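Local structure of inositol monophosphatase family protein (Staphylococcus aureus subsp. aureus MSSA476, 4I3Y) at residues Leu18-Leu23 with Leu134-Arg139. The protein probably hydrolyses inositol monophosphates to inositol and phosphate in a magnesium-dependent reaction that lithium inhibits. Residues are numbered along the deposited sequence; the frame is centred on the assembly and turned at random.
Sequences LICSWL and LYKAIR
Leu134 carries most of the apolar contact, dividing its two methyls between two residues one helical turn apart. Its CD1 meets Leu23 CD2 at 3.6 Å, with the two leucine side chains crossing at about a right angle, while its CD2 lies 3.8 Å from Cys20 SG and slightly farther from the CB of the same cysteine. With CG anti to the backbone N (chi1 179°), the Leu134 side chain extends from the strand toward the helix, where one methyl reaches each of Cys20 and Leu23. Cys20 SG also meets a second strand residue, Lys136, whose CD approaches from a direction roughly at right angles to that of Leu134 CD2.

These side chains join helix 12-35 to strand 133-138; the segments 18-23 and 134-138 run nearly antiparallel (164°), with axes 10.8 Å apart at closest approach. The strand belongs to the large mixed sheet of the inositol monophosphatase fold, an alternation of helical and sheet layers, and the helix packs over one face of that sheet. Tyr135 and Ala137 point to the other face, where they touch helix 219-225. Ile19 and Trp22 turn instead toward helix 51-67, the companion helix in the same layer. The side chain of Leu23 is about 13 Å from a bound magnesium ion.

The polar element is Lys136, whose chain is extended beyond CG and runs past the cysteine. Both its CD and its terminal NZ lie 3.8 Å from Cys20 SG, but the strongest polar partner of NZ is Asp16 OD2, one turn earlier in the same helix, through a salt bridge.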
# COMPACT_ATOMS: atom_id res chain seq x y z
N LEU A 18 10.30 -9.44 26.79
CA LEU A 18 11.65 -9.55 26.13
C LEU A 18 11.60 -9.30 24.59
O LEU A 18 12.47 -8.63 24.03
CB LEU A 18 12.30 -10.88 26.37
CG LEU A 18 13.34 -11.17 27.47
CD1 LEU A 18 13.58 -9.97 28.35
CD2 LEU A 18 13.04 -12.47 28.23
N ILE A 19 10.62 -9.91 23.93
CA ILE A 19 10.59 -9.83 22.46
C ILE A 19 10.26 -8.38 22.05
O ILE A 19 10.99 -7.79 21.21
CB ILE A 19 9.53 -10.78 21.87
CG1 ILE A 19 9.86 -12.26 22.13
CG2 ILE A 19 9.46 -10.59 20.36
CD1 ILE A 19 11.11 -12.69 21.39
N CYS A 20 9.19 -7.81 22.64
CA CYS A 20 8.79 -6.47 22.23
C CYS A 20 9.94 -5.55 22.42
O CYS A 20 10.14 -4.62 21.65
CB CYS A 20 7.61 -5.91 23.02
SG CYS A 20 6.07 -6.66 22.61
N SER A 21 10.68 -5.75 23.50
CA SER A 21 11.83 -4.89 23.81
C SER A 21 13.00 -5.03 22.75
O SER A 21 13.59 -4.02 22.26
CB SER A 21 12.24 -5.18 25.26
OG SER A 21 13.38 -4.43 25.54
N TRP A 22 13.29 -6.27 22.35
CA TRP A 22 14.31 -6.51 21.32
C TRP A 22 13.84 -5.89 19.97
O TRP A 22 14.62 -5.28 19.31
CB TRP A 22 14.62 -8.00 21.15
CG TRP A 22 15.63 -8.27 20.06
CD1 TRP A 22 16.99 -8.28 20.18
CD2 TRP A 22 15.36 -8.60 18.67
NE1 TRP A 22 17.58 -8.61 19.00
CE2 TRP A 22 16.62 -8.80 18.04
CE3 TRP A 22 14.18 -8.73 17.90
CZ2 TRP A 22 16.75 -9.09 16.69
CZ3 TRP A 22 14.31 -9.02 16.54
CH2 TRP A 22 15.61 -9.22 15.95
N LEU A 23 12.56 -6.04 19.64
CA LEU A 23 11.98 -5.48 18.42
C LEU A 23 12.04 -3.97 18.40
O LEU A 23 12.58 -3.38 17.45
CB LEU A 23 10.54 -5.92 18.28
CG LEU A 23 10.00 -6.88 17.23
CD1 LEU A 23 11.02 -7.70 16.42
CD2 LEU A 23 8.87 -7.72 17.77
N LEU A 134 3.84 -2.11 15.78
CA LEU A 134 4.12 -3.46 16.27
C LEU A 134 2.80 -4.19 16.45
O LEU A 134 2.01 -3.91 17.37
CB LEU A 134 4.93 -3.45 17.58
CG LEU A 134 5.24 -4.85 18.15
CD1 LEU A 134 5.97 -5.72 17.14
CD2 LEU A 134 6.17 -4.74 19.37
N TYR A 135 2.49 -5.09 15.50
CA TYR A 135 1.35 -5.97 15.67
C TYR A 135 1.83 -7.15 16.55
O TYR A 135 2.85 -7.79 16.24
CB TYR A 135 0.76 -6.47 14.35
CG TYR A 135 0.30 -5.34 13.44
CD1 TYR A 135 -1.02 -4.88 13.53
CD2 TYR A 135 1.16 -4.71 12.53
CE1 TYR A 135 -1.47 -3.83 12.73
CE2 TYR A 135 0.70 -3.64 11.72
CZ TYR A 135 -0.63 -3.23 11.83
OH TYR A 135 -1.17 -2.19 11.11
N LYS A 136 1.07 -7.47 17.59
CA LYS A 136 1.43 -8.68 18.36
C LYS A 136 0.19 -9.44 18.77
O LYS A 136 -0.88 -8.84 18.92
CB LYS A 136 2.28 -8.33 19.58
CG LYS A 136 1.53 -7.54 20.65
CD LYS A 136 2.44 -7.31 21.87
CE LYS A 136 1.65 -6.70 23.05
NZ LYS A 136 2.62 -6.51 24.17
N ALA A 137 0.35 -10.75 18.91
CA ALA A 137 -0.70 -11.66 19.37
C ALA A 137 -0.11 -12.50 20.53
O ALA A 137 1.01 -13.03 20.43
CB ALA A 137 -1.13 -12.54 18.24
N ILE A 138 -0.86 -12.56 21.64
CA ILE A 138 -0.46 -13.30 22.84
C ILE A 138 -1.59 -14.16 23.33
O ILE A 138 -2.66 -13.63 23.66
CB ILE A 138 -0.09 -12.38 24.02
CG1 ILE A 138 1.15 -11.56 23.68
CG2 ILE A 138 0.07 -13.22 25.32
CD1 ILE A 138 0.81 -10.12 23.47
N ARG A 139 -1.36 -15.48 23.35
CA ARG A 139 -2.40 -16.45 23.70
C ARG A 139 -2.86 -16.14 25.13
O ARG A 139 -2.04 -16.10 26.01
CB ARG A 139 -1.84 -17.86 23.59
CG ARG A 139 -2.74 -19.06 23.90
CD ARG A 139 -2.23 -20.24 23.03
NE ARG A 139 -3.44 -20.66 22.40
CZ ARG A 139 -3.74 -20.86 21.15
NH1 ARG A 139 -2.92 -20.93 20.12
NH2 ARG A 139 -5.00 -21.14 21.00